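DisA protein (Sorangium cellulosum, PDB 6CCA) probably adds two methyl groups to one carbon of a polyketide intermediate, as the gem-dimethylating carbon methyltransferase of the disorazol assembly line. Local coordinates at residues L95-R100 against E167-Q172; A174-L179 against G349-W354; S87-R92 against E121-F126; L68-F73 against E129-K134. All coordinates share one frame; numbering follows the deposited sequence.

Contact 1: L95-R100 against E167-Q172; sequences LGVAGR and ELLRGQ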
loop_
_atom_site.group_PDB
_atom_site.type_symbol
_atom_site.label_atom_id
_atom_site.label_comp_id
_atom_site.label_asym_id
_atom_site.label_seq_id
_atom_site.Cartn_x
_atom_site.Cartn_y
_atom_site.Cartn_z
ATOM N N LEU A 95 -27.942 10.848 5.698
ATOM C CA LEU A 95 -27.368 9.543 6.119
ATOM C C LEU A 95 -26.493 9.663 7.327
ATOM O O LEU A 95 -26.281 8.677 8.023
ATOM C CB LEU A 95 -26.520 8.922 4.981
ATOM C CG LEU A 95 -27.288 8.415 3.767
ATOM C CD1 LEU A 95 -26.320 7.948 2.684
ATOM C CD2 LEU A 95 -28.211 7.291 4.184
ATOM N N GLY A 96 -25.939 10.853 7.570
ATOM C CA GLY A 96 -25.147 11.105 8.794
ATOM C C GLY A 96 -23.653 10.933 8.585
ATOM O O GLY A 96 -22.906 10.730 9.517
ATOM N N VAL A 97 -23.213 11.055 7.350
ATOM C CA VAL A 97 -21.832 10.804 7.040
ATOM C C VAL A 97 -20.924 11.771 7.771
ATOM O O VAL A 97 -21.167 12.959 7.801
ATOM C CB VAL A 97 -21.605 10.923 5.542
ATOM C CG1 VAL A 97 -20.118 10.835 5.192
ATOM C CG2 VAL A 97 -22.435 9.877 4.832
ATOM N N ALA A 98 -19.859 11.240 8.344
ATOM C CA ALA A 98 -18.991 12.018 9.175
ATOM C C ALA A 98 -18.235 12.952 8.317
ATOM O O ALA A 98 -17.808 12.600 7.212
ATOM C CB ALA A 98 -18.014 11.121 9.924
ATOM N N GLY A 99 -17.983 14.140 8.867
ATOM C CA GLY A 99 -17.276 15.126 8.117
ATOM C C GLY A 99 -15.989 14.605 7.515
ATOM O O GLY A 99 -15.709 14.892 6.353
ATOM N N ARG A 100 -15.193 13.838 8.276
ATOM C CA ARG A 100 -13.891 13.406 7.758
ATOM C C ARG A 100 -14.048 12.444 6.543
ATOM O O ARG A 100 -13.067 12.201 5.799
ATOM C CB ARG A 100 -13.033 12.755 8.838
ATOM C CG ARG A 100 -13.525 11.383 9.254
ATOM C CD ARG A 100 -12.466 10.530 9.939
ATOM N NE ARG A 100 -12.867 10.191 11.296
ATOM C CZ ARG A 100 -12.029 9.771 12.243
ATOM N NH1 ARG A 100 -10.723 9.619 11.992
ATOM N NH2 ARG A 100 -12.494 9.502 13.459
ATOM N N GLU A 167 -22.404 2.310 10.772
ATOM C CA GLU A 167 -21.602 2.878 11.874
ATOM C C GLU A 167 -20.266 3.502 11.511
ATOM O O GLU A 167 -19.927 4.553 12.007
ATOM C CB GLU A 167 -21.389 1.842 12.941
ATOM C CG GLU A 167 -22.690 1.377 13.596
ATOM C CD GLU A 167 -22.470 0.067 14.289
ATOM O OE1 GLU A 167 -22.075 0.128 15.479
ATOM O OE2 GLU A 167 -22.585 -1.018 13.647
ATOM N N LEU A 168 -19.503 2.853 10.649
ATOM C CA LEU A 168 -18.225 3.343 10.220
ATOM C C LEU A 168 -18.382 4.711 9.564
ATOM O O LEU A 168 -17.669 5.660 9.864
ATOM C CB LEU A 168 -17.577 2.341 9.246
ATOM C CG LEU A 168 -16.993 1.098 9.937
ATOM C CD1 LEU A 168 -16.650 0.030 8.956
ATOM C CD2 LEU A 168 -15.723 1.419 10.721
ATOM N N LEU A 169 -19.326 4.788 8.644
ATOM C CA LEU A 169 -19.442 5.924 7.778
ATOM C C LEU A 169 -19.979 7.133 8.544
ATOM O O LEU A 169 -19.589 8.275 8.234
ATOM C CB LEU A 169 -20.373 5.557 6.631
ATOM C CG LEU A 169 -20.247 6.198 5.290
ATOM C CD1 LEU A 169 -18.806 6.333 4.818
ATOM C CD2 LEU A 169 -21.136 5.406 4.321
ATOM N N ARG A 170 -20.831 6.866 9.536
ATOM C CA ARG A 170 -21.329 7.877 10.444
ATOM C C ARG A 170 -20.284 8.240 11.494
ATOM O O ARG A 170 -20.529 9.132 12.247
ATOM C CB ARG A 170 -22.590 7.404 11.158
ATOM C CG ARG A 170 -23.797 7.296 10.258
ATOM C CD ARG A 170 -24.921 6.437 10.795
ATOM N NE ARG A 170 -25.995 6.517 9.788
ATOM C CZ ARG A 170 -26.915 5.603 9.487
ATOM N NH1 ARG A 170 -26.973 4.455 10.101
ATOM N NH2 ARG A 170 -27.798 5.860 8.529
ATOM N N GLY A 171 -19.141 7.555 11.536
ATOM C CA GLY A 171 -18.102 7.814 12.546
ATOM C C GLY A 171 -18.518 7.380 13.942
ATOM O O GLY A 171 -17.940 7.839 14.927
ATOM N N GLN A 172 -19.519 6.501 14.023
ATOM C CA GLN A 172 -20.012 6.023 15.291
ATOM C C GLN A 172 -19.170 4.860 15.820
ATOM O O GLN A 172 -19.397 4.402 16.925
ATOM C CB GLN A 172 -21.404 5.477 15.167
ATOM C CG GLN A 172 -22.481 6.279 14.483
ATOM C CD GLN A 172 -23.762 5.453 14.435
ATOM O OE1 GLN A 172 -24.146 4.897 13.416
ATOM N NE2 GLN A 172 -24.382 5.306 15.573
#
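Leu95 O and the guanidinium of Arg170 meet at the tight end of this contact. The group reaches the oxygen edge-on with two of its nitrogens. NE makes the shorter, straighter bond, 2.8 Å from Arg170 NE to Leu95 O and 167° at the hydrogen, while Arg170 NH2 lies 3.2 Å from the same oxygen in a more bent bond of 136°. Because Leu95 O sits in the guanidinium plane, the pair of bonds fixes how the flat group is turned. The Arg170 chain runs extended from CG to NE, which lays its methylene groups over the turn at Gly96. There Gly96 O takes a CA-H...O contact from Arg170 CA at 3.4 Å.

A second fixed point is the backbone bond from Ala98 N to Leu169 O, 3.0 Å. On the buried side the touch is looser, with Val97 CG2 4.3 Å from Leu169 CG, and Leu104 and Tyr105 of helix 102-114 continue this side. Toward solvent the contact thins out: Ala98 CB lies 4.1 Å from Gly171 N, and that glycine is exposed.

Two helix C-termini are thus joined. Gly96 and Gly171, both with positive phi, each end a helix in a Schellman motif, and the chain leaving the first is bonded to the last turn of the second.

Contact 2: A174-L179 against G349-W354; sequences AATDVL and GLLDGW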
loop_
_atom_site.group_PDB
_atom_site.type_symbol
_atom_site.label_atom_id
_atom_site.label_comp_id
_atom_site.label_asym_id
_atom_site.label_seq_id
_atom_site.Cartn_x
_atom_site.Cartn_y
_atom_site.Cartn_z
ATOM N N ALA A 174 -14.899 3.520 15.464
ATOM C CA ALA A 174 -13.599 3.705 14.867
ATOM C C ALA A 174 -13.253 2.597 13.877
ATOM O O ALA A 174 -13.386 1.435 14.184
ATOM C CB ALA A 174 -12.542 3.734 15.982
ATOM N N ALA A 175 -12.729 2.969 12.723
ATOM C CA ALA A 175 -12.291 2.012 11.706
ATOM C C ALA A 175 -11.368 0.917 12.224
ATOM O O ALA A 175 -11.540 -0.259 11.910
ATOM C CB ALA A 175 -11.628 2.751 10.564
ATOM N N THR A 176 -10.388 1.297 13.051
ATOM C CA THR A 176 -9.436 0.314 13.633
ATOM C C THR A 176 -10.098 -0.737 14.514
ATOM O O THR A 176 -9.672 -1.884 14.563
ATOM C CB THR A 176 -8.332 1.049 14.457
ATOM O OG1 THR A 176 -8.979 1.830 15.480
ATOM C CG2 THR A 176 -7.481 1.954 13.513
ATOM N N ASP A 177 -11.177 -0.402 15.161
ATOM C CA ASP A 177 -11.949 -1.436 15.918
ATOM C C ASP A 177 -12.581 -2.536 15.027
ATOM O O ASP A 177 -12.843 -3.675 15.444
ATOM C CB ASP A 177 -13.091 -0.812 16.669
ATOM C CG ASP A 177 -12.633 0.114 17.810
ATOM O OD1 ASP A 177 -11.410 0.245 18.044
ATOM O OD2 ASP A 177 -13.544 0.708 18.419
ATOM N N VAL A 178 -12.876 -2.180 13.790
ATOM C CA VAL A 178 -13.436 -3.172 12.875
ATOM C C VAL A 178 -12.323 -3.866 12.078
ATOM O O VAL A 178 -12.348 -5.085 11.859
ATOM C CB VAL A 178 -14.422 -2.468 11.934
ATOM C CG1 VAL A 178 -15.018 -3.472 10.948
ATOM C CG2 VAL A 178 -15.506 -1.760 12.742
ATOM N N LEU A 179 -11.352 -3.082 11.600
ATOM C CA LEU A 179 -10.232 -3.650 10.829
ATOM C C LEU A 179 -9.249 -4.432 11.717
ATOM O O LEU A 179 -8.621 -5.379 11.259
ATOM C CB LEU A 179 -9.463 -2.536 10.117
ATOM C CG LEU A 179 -10.269 -1.686 9.157
ATOM C CD1 LEU A 179 -9.440 -0.448 8.803
ATOM C CD2 LEU A 179 -10.597 -2.518 7.923
ATOM N N GLY A 349 -9.707 3.062 2.561
ATOM C CA GLY A 349 -10.370 4.399 2.511
ATOM C C GLY A 349 -11.019 4.953 3.754
ATOM O O GLY A 349 -11.429 6.150 3.823
ATOM N N LEU A 350 -11.216 4.065 4.735
ATOM C CA LEU A 350 -11.745 4.447 5.995
ATOM C C LEU A 350 -10.626 5.001 6.913
ATOM O O LEU A 350 -10.947 5.549 7.942
ATOM C CB LEU A 350 -12.391 3.251 6.715
ATOM C CG LEU A 350 -13.639 2.689 6.039
ATOM C CD1 LEU A 350 -13.932 1.308 6.571
ATOM C CD2 LEU A 350 -14.815 3.618 6.221
ATOM N N LEU A 351 -9.365 4.898 6.527
ATOM C CA LEU A 351 -8.230 5.242 7.448
ATOM C C LEU A 351 -7.659 6.612 7.139
ATOM O O LEU A 351 -7.671 7.062 5.985
ATOM C CB LEU A 351 -7.111 4.210 7.305
ATOM C CG LEU A 351 -7.407 2.786 7.783
ATOM C CD1 LEU A 351 -6.294 1.794 7.397
ATOM C CD2 LEU A 351 -7.676 2.802 9.268
ATOM N N ASP A 352 -7.140 7.277 8.162
ATOM C CA ASP A 352 -6.602 8.635 7.990
ATOM C C ASP A 352 -5.461 8.695 7.012
ATOM O O ASP A 352 -5.341 9.643 6.253
ATOM C CB ASP A 352 -6.099 9.151 9.343
ATOM C CG ASP A 352 -7.225 9.459 10.341
ATOM O OD1 ASP A 352 -8.407 9.374 10.033
ATOM O OD2 ASP A 352 -6.898 9.797 11.483
ATOM N N GLY A 353 -4.609 7.667 7.035
ATOM C CA GLY A 353 -3.435 7.595 6.150
ATOM C C GLY A 353 -3.778 7.687 4.672
ATOM O O GLY A 353 -2.995 8.230 3.870
ATOM N N TRP A 354 -4.925 7.091 4.284
ATOM C CA TRP A 354 -5.419 7.171 2.896
ATOM C C TRP A 354 -5.643 8.622 2.439
ATOM O O TRP A 354 -5.392 8.958 1.270
ATOM C CB TRP A 354 -6.762 6.421 2.801
ATOM C CG TRP A 354 -7.307 6.262 1.396
ATOM C CD1 TRP A 354 -8.209 7.055 0.807
ATOM C CD2 TRP A 354 -7.008 5.231 0.440
ATOM N NE1 TRP A 354 -8.511 6.608 -0.447
ATOM C CE2 TRP A 354 -7.804 5.479 -0.697
ATOM C CE3 TRP A 354 -6.155 4.147 0.427
ATOM C CZ2 TRP A 354 -7.754 4.704 -1.808
ATOM C CZ3 TRP A 354 -6.098 3.357 -0.684
ATOM C CH2 TRP A 354 -6.894 3.627 -1.801
#
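Ala175 and Leu179, one helical turn apart, face Leu350 and Leu351 in a contact held by apolar groups alone. No hydrogen bond crosses between 174-179 and 349-354.

Among the methyl contacts, the closest is between two leucine ends: Leu179 CD1 stands 3.7 Å from Leu351 CD2, the side chains reaching toward each other tip to tip. In Leu351 CG lies anti to the carbonyl carbon (chi1 -67°), which swings its branch toward the helix although the CB itself does not head that way. The same Leu351 CD2 also meets Ala175 CB at 4.2 Å, and Thr176 CG2 touches it from the more exposed edge. Further in, Ala175 CB packs 4.0 Å from Leu350 CB and 3.9 Å from Leu350 O.

Backbone bonding is internal to the helix. Ala175 O accepts from Val178 N and Leu179 N; the spacing of one turn puts Ala175 and Leu179 on the same side of the helix. Around the contact, Leu157 and Cys161 of helix 152-163 pack on Leu179, while Tyr165 and Leu168 of helix 165-169 pack on Leu350.

The contact is a small leucine-rich seam, joining the helical N-terminal part of the chain to the long loop that follows helix 342-346 in the methyltransferase part, whose mixed sheet is consistent with a class I, Rossmann-like fold.

Contact 3: S87-R92 against E121-F126; sequences SAATLR and EGDRLF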
loop_
_atom_site.group_PDB
_atom_site.type_symbol
_atom_site.label_atom_id
_atom_site.label_comp_id
_atom_site.label_asym_id
_atom_site.label_seq_id
_atom_site.Cartn_x
_atom_site.Cartn_y
_atom_site.Cartn_z
ATOM N N SER A 87 -30.576 14.614 -3.933
ATOM C CA SER A 87 -29.464 15.501 -3.859
ATOM C C SER A 87 -28.355 14.794 -3.048
ATOM O O SER A 87 -28.569 14.457 -1.893
ATOM C CB SER A 87 -29.875 16.781 -3.147
ATOM O OG SER A 87 -28.763 17.375 -2.503
ATOM N N ALA A 88 -27.172 14.672 -3.656
ATOM C CA ALA A 88 -25.947 14.250 -2.978
ATOM C C ALA A 88 -25.710 14.993 -1.672
ATOM O O ALA A 88 -25.433 14.367 -0.637
ATOM C CB ALA A 88 -24.746 14.416 -3.893
ATOM N N ALA A 89 -25.841 16.323 -1.704
ATOM C CA ALA A 89 -25.606 17.123 -0.516
ATOM C C ALA A 89 -26.644 16.820 0.560
ATOM O O ALA A 89 -26.281 16.673 1.745
ATOM C CB ALA A 89 -25.575 18.603 -0.857
ATOM N N THR A 90 -27.902 16.675 0.154
ATOM C CA THR A 90 -28.965 16.380 1.093
ATOM C C THR A 90 -28.845 14.992 1.695
ATOM O O THR A 90 -28.968 14.797 2.912
ATOM C CB THR A 90 -30.326 16.424 0.397
ATOM O OG1 THR A 90 -30.509 17.723 -0.159
ATOM C CG2 THR A 90 -31.431 16.145 1.385
ATOM N N LEU A 91 -28.606 14.030 0.827
ATOM C CA LEU A 91 -28.384 12.664 1.250
ATOM C C LEU A 91 -27.239 12.528 2.242
ATOM O O LEU A 91 -27.396 11.896 3.220
ATOM C CB LEU A 91 -28.135 11.795 0.045
ATOM C CG LEU A 91 -28.003 10.297 0.236
ATOM C CD1 LEU A 91 -29.271 9.711 0.787
ATOM C CD2 LEU A 91 -27.580 9.611 -1.028
ATOM N N ARG A 92 -26.103 13.136 1.982
ATOM C CA ARG A 92 -24.965 13.026 2.882
ATOM C C ARG A 92 -25.379 13.378 4.265
ATOM O O ARG A 92 -25.071 12.723 5.193
ATOM C CB ARG A 92 -23.857 13.946 2.439
ATOM C CG ARG A 92 -22.746 14.202 3.432
ATOM C CD ARG A 92 -21.510 14.567 2.661
ATOM N NE ARG A 92 -20.592 15.593 3.149
ATOM C CZ ARG A 92 -19.652 15.439 4.096
ATOM N NH1 ARG A 92 -19.547 14.324 4.785
ATOM N NH2 ARG A 92 -18.823 16.428 4.387
ATOM N N GLU A 121 -25.451 14.044 -12.285
ATOM C CA GLU A 121 -25.469 15.275 -13.061
ATOM C C GLU A 121 -25.311 16.380 -12.023
ATOM O O GLU A 121 -26.249 16.789 -11.364
ATOM C CB GLU A 121 -26.822 15.352 -13.795
ATOM C CG GLU A 121 -26.772 16.107 -15.072
ATOM C CD GLU A 121 -28.181 16.385 -15.585
ATOM O OE1 GLU A 121 -28.400 17.543 -15.932
ATOM O OE2 GLU A 121 -29.056 15.455 -15.593
ATOM N N GLY A 122 -24.071 16.785 -11.772
ATOM C CA GLY A 122 -23.834 17.698 -10.668
ATOM C C GLY A 122 -24.282 17.077 -9.368
ATOM O O GLY A 122 -23.981 15.913 -9.123
ATOM N N ASP A 123 -25.048 17.798 -8.563
ATOM C CA ASP A 123 -25.531 17.324 -7.287
ATOM C C ASP A 123 -26.631 16.302 -7.410
ATOM O O ASP A 123 -27.075 15.775 -6.440
ATOM C CB ASP A 123 -26.039 18.506 -6.473
ATOM C CG ASP A 123 -26.631 18.118 -5.163
ATOM O OD1 ASP A 123 -25.906 17.773 -4.235
ATOM O OD2 ASP A 123 -27.828 18.194 -5.029
ATOM N N ARG A 124 -27.072 16.042 -8.622
ATOM C CA ARG A 124 -28.215 15.193 -8.827
ATOM C C ARG A 124 -27.923 13.735 -9.127
ATOM O O ARG A 124 -27.308 13.399 -10.098
ATOM C CB ARG A 124 -29.146 15.759 -9.885
ATOM C CG ARG A 124 -30.354 14.901 -10.069
ATOM C CD ARG A 124 -31.483 15.615 -10.750
ATOM N NE ARG A 124 -32.146 14.674 -11.620
ATOM C CZ ARG A 124 -33.399 14.291 -11.525
ATOM N NH1 ARG A 124 -34.222 14.829 -10.639
ATOM N NH2 ARG A 124 -33.832 13.390 -12.370
ATOM N N LEU A 125 -28.464 12.893 -8.271
ATOM C CA LEU A 125 -28.297 11.471 -8.328
ATOM C C LEU A 125 -29.574 10.798 -8.774
ATOM O O LEU A 125 -30.599 11.087 -8.270
ATOM C CB LEU A 125 -27.921 10.964 -6.946
ATOM C CG LEU A 125 -26.779 11.688 -6.278
ATOM C CD1 LEU A 125 -26.541 11.213 -4.868
ATOM C CD2 LEU A 125 -25.521 11.619 -7.105
ATOM N N PHE A 126 -29.479 9.906 -9.719
ATOM C CA PHE A 126 -30.627 9.229 -10.247
ATOM C C PHE A 126 -30.311 7.751 -10.249
ATOM O O PHE A 126 -29.317 7.312 -10.872
ATOM C CB PHE A 126 -30.908 9.668 -11.684
ATOM C CG PHE A 126 -32.204 9.115 -12.226
ATOM C CD1 PHE A 126 -33.410 9.517 -11.689
ATOM C CD2 PHE A 126 -32.205 8.193 -13.254
ATOM C CE1 PHE A 126 -34.607 8.996 -12.200
ATOM C CE2 PHE A 126 -33.374 7.653 -13.732
ATOM C CZ PHE A 126 -34.572 8.086 -13.239
#
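Ser87 and Asp123 carry a polar contact between the turn of a beta hairpin and the N-terminal end of helix 88-95. The hairpin is made by strands 118-121 and 124-127, and the strand ending at Ser87 pairs antiparallel with the second of them. Ser87 and Arg124 form a non-hydrogen-bonded pair there.

Asp123 does most of the gripping. Ser87 OG donates to Asp123 OD2 at 2.8 Å, and Ala89 N gives its hydrogen to Asp123 OD1 at 2.9 Å; both carboxylate oxygens use their syn lone pairs, so the group is held by its two oxygens at once. With CG anti to the backbone N (chi1 177°), the carboxylate swings away from its own turn and over the helix end. A third bond comes from the backbone, Ala88 N to Asp123 O, 3.0 Å. The positive end of the helix would probably favour the ionised carboxylate here.

The order helix 55-75, strand, two helices, then a two-stranded hairpin is consistent with a winged-helix-like domain, in which the type II' turn from Glu121 to Arg124, with Gly122 in its second place, would form the tip of the wing.

Ser87 is also the N-cap: its OG accepts from Thr90 N at 2.9 Å and from Thr90 OG1 as well, while donating to Asp123. Below this polar layer Leu125 turns inward, its CD1 lying 3.6 Å from Ala88 CA and 3.8 Å from Ala88 CB. Leu91 CD2 meets the same methyl more loosely, at 4.3 Å, and Leu109 of helix 102-114 packs against both Ala88 and Leu125.

Contact 4: L68-F73 against E129-K134; sequences LLLCIF and ERVTPK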
loop_
_atom_site.group_PDB
_atom_site.type_symbol
_atom_site.label_atom_id
_atom_site.label_comp_id
_atom_site.label_asym_id
_atom_site.label_seq_id
_atom_site.Cartn_x
_atom_site.Cartn_y
_atom_site.Cartn_z
ATOM N N LEU A 68 -21.716 -4.711 -3.217
ATOM C CA LEU A 68 -21.679 -4.580 -1.765
ATOM C C LEU A 68 -21.937 -3.147 -1.369
ATOM O O LEU A 68 -22.638 -2.892 -0.387
ATOM C CB LEU A 68 -20.262 -5.046 -1.274
ATOM C CG LEU A 68 -20.140 -5.280 0.241
ATOM C CD1 LEU A 68 -21.108 -6.332 0.825
ATOM C CD2 LEU A 68 -18.658 -5.613 0.505
ATOM N N LEU A 69 -21.290 -2.208 -2.078
ATOM C CA LEU A 69 -21.486 -0.819 -1.813
ATOM C C LEU A 69 -22.960 -0.407 -2.020
ATOM O O LEU A 69 -23.517 0.312 -1.202
ATOM C CB LEU A 69 -20.550 0.023 -2.681
ATOM C CG LEU A 69 -20.702 1.512 -2.512
ATOM C CD1 LEU A 69 -20.523 1.993 -1.095
ATOM C CD2 LEU A 69 -19.714 2.248 -3.437
ATOM N N LEU A 70 -23.564 -0.831 -3.099
ATOM C CA LEU A 70 -24.990 -0.529 -3.281
ATOM C C LEU A 70 -25.803 -1.046 -2.069
ATOM O O LEU A 70 -26.664 -0.314 -1.499
ATOM C CB LEU A 70 -25.513 -1.121 -4.542
ATOM C CG LEU A 70 -27.008 -0.846 -4.850
ATOM C CD1 LEU A 70 -27.400 0.623 -4.811
ATOM C CD2 LEU A 70 -27.400 -1.477 -6.210
ATOM N N CYS A 71 -25.496 -2.275 -1.655
ATOM C CA CYS A 71 -26.117 -2.883 -0.477
ATOM C C CYS A 71 -25.911 -2.043 0.774
ATOM O O CYS A 71 -26.881 -1.846 1.532
ATOM C CB CYS A 71 -25.676 -4.323 -0.296
ATOM S SG CYS A 71 -26.782 -5.247 0.816
ATOM N N ILE A 72 -24.721 -1.470 0.992
ATOM C CA ILE A 72 -24.501 -0.627 2.165
ATOM C C ILE A 72 -25.448 0.599 2.172
ATOM O O ILE A 72 -26.144 0.904 3.160
ATOM C CB ILE A 72 -23.035 -0.138 2.187
ATOM C CG1 ILE A 72 -22.133 -1.327 2.546
ATOM C CG2 ILE A 72 -22.873 1.049 3.149
ATOM C CD1 ILE A 72 -20.667 -1.137 2.243
ATOM N N PHE A 73 -25.506 1.299 1.065
ATOM C CA PHE A 73 -26.518 2.387 0.958
ATOM C C PHE A 73 -27.972 1.915 1.222
ATOM O O PHE A 73 -28.733 2.609 1.951
ATOM C CB PHE A 73 -26.404 3.090 -0.387
ATOM C CG PHE A 73 -25.252 4.056 -0.473
ATOM C CD1 PHE A 73 -25.378 5.352 0.023
ATOM C CD2 PHE A 73 -24.082 3.687 -1.070
ATOM C CE1 PHE A 73 -24.330 6.264 -0.067
ATOM C CE2 PHE A 73 -23.022 4.580 -1.179
ATOM C CZ PHE A 73 -23.136 5.870 -0.698
ATOM N N GLU A 129 -32.013 1.700 -13.744
ATOM C CA GLU A 129 -32.663 0.404 -13.918
ATOM C C GLU A 129 -31.928 -0.792 -13.363
ATOM O O GLU A 129 -32.574 -1.783 -13.046
ATOM C CB GLU A 129 -32.936 0.143 -15.418
ATOM C CG GLU A 129 -34.141 0.921 -15.923
ATOM C CD GLU A 129 -35.391 0.700 -15.058
ATOM O OE1 GLU A 129 -36.003 -0.394 -15.175
ATOM O OE2 GLU A 129 -35.768 1.602 -14.262
ATOM N N ARG A 130 -30.611 -0.685 -13.226
ATOM C CA ARG A 130 -29.807 -1.767 -12.675
ATOM C C ARG A 130 -29.988 -1.889 -11.165
ATOM O O ARG A 130 -29.635 -2.911 -10.575
ATOM C CB ARG A 130 -28.329 -1.557 -13.010
ATOM C CG ARG A 130 -27.769 -2.560 -14.005
ATOM C CD ARG A 130 -26.249 -2.554 -14.002
ATOM N NE ARG A 130 -25.697 -3.812 -13.511
ATOM C CZ ARG A 130 -24.537 -3.921 -12.873
ATOM N NH1 ARG A 130 -23.800 -2.843 -12.645
ATOM N NH2 ARG A 130 -24.113 -5.109 -12.462
ATOM N N VAL A 131 -30.536 -0.851 -10.537
ATOM C CA VAL A 131 -30.735 -0.878 -9.095
ATOM C C VAL A 131 -31.883 -1.880 -8.729
ATOM O O VAL A 131 -33.023 -1.706 -9.180
ATOM C CB VAL A 131 -30.985 0.526 -8.557
ATOM C CG1 VAL A 131 -31.390 0.530 -7.111
ATOM C CG2 VAL A 131 -29.753 1.392 -8.711
ATOM N N THR A 132 -31.541 -2.960 -8.025
ATOM C CA THR A 132 -32.514 -3.892 -7.418
ATOM C C THR A 132 -32.102 -4.137 -5.929
ATOM O O THR A 132 -31.057 -3.616 -5.513
ATOM C CB THR A 132 -32.526 -5.218 -8.165
ATOM O OG1 THR A 132 -31.285 -5.896 -7.963
ATOM C CG2 THR A 132 -32.743 -5.018 -9.695
ATOM N N PRO A 133 -32.906 -4.894 -5.158
ATOM C CA PRO A 133 -32.527 -5.195 -3.764
ATOM C C PRO A 133 -31.319 -6.133 -3.762
ATOM O O PRO A 133 -31.344 -7.204 -4.338
ATOM C CB PRO A 133 -33.805 -5.854 -3.159
ATOM C CG PRO A 133 -34.927 -5.360 -4.107
ATOM C CD PRO A 133 -34.235 -5.504 -5.444
ATOM N N LYS A 134 -30.217 -5.653 -3.188
ATOM C CA LYS A 134 -28.967 -6.396 -3.249
ATOM C C LYS A 134 -28.696 -7.326 -2.047
ATOM O O LYS A 134 -27.836 -8.210 -2.144
ATOM C CB LYS A 134 -27.784 -5.407 -3.393
ATOM C CG LYS A 134 -27.792 -4.722 -4.738
ATOM C CD LYS A 134 -27.435 -5.749 -5.790
ATOM C CE LYS A 134 -27.613 -5.266 -7.198
ATOM N NZ LYS A 134 -27.047 -6.246 -8.204
#
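Leu70 and Lys134 make the main apolar contact between helix 55-75 and the irregular run 129-134. The two side chains cross at about a right angle: the leucine pushes its CD2 against the flank of the lysine, 3.6 Å from Lys134 CG and 3.9 Å from Lys134 CE. A bend at chi2 (-70°) turns the lysine chain after CG, and the straight run CG-CD-CE then passes alongside the methyl. Leu70 CG, anti to the backbone N (chi1 -179°), carries the branch out from the helix toward that run. One residue on, Cys71 CB sits 3.9 Å from Lys134 CB, and Cys71 SG lies 4.0 Å from Lys134 C. On the other flank Val131 is a looser neighbour, its CG2 4.5 Å from Leu70 CD2.

No hydrogen bond runs directly between 68-73 and 129-134; the polar links come from just beyond. Gln74, next along the same helix, donates from NE2 to Thr132 O and accepts at OE1 from Lys134 N, so a single amide ties the extended chain on both sides of Pro133. The lysine amino group leaves the contact altogether and is met by a salt bridge to Glu137 and a hydrogen bond to Tyr117 OH, which gives the charge of this largely buried residue its partners.

The run lies against helix 55-75 on its way from strand 124-127 to helix 135-146, with Val138 of that helix and Tyr162 of helix 152-163 packing on Cys71, and Phe79 and Tyr117 on Leu70.

In the fold
Contacts 1, 3 and 4 lie in the N-terminal helical part, with centres 17 to 19 Å apart. Contacts 3 and 4 belong to the winged-helix-like unit: contact 4 opens first, with helix 55-75, and closes after contact 3, which lies wholly within its span. Helix 88-95 runs from contact 3 into contact 1, where Arg92 O probably accepts from Val97 N, and Leu95 also packs on Phe73 of contact 4. Contact 2, 12 Å from contact 1 between centres, comes last in the chain. A salt bridge, Arg100 to Asp352, and packing by Leu168 tie contacts 1 and 2 into one patch where the helical part meets the methyltransferase part.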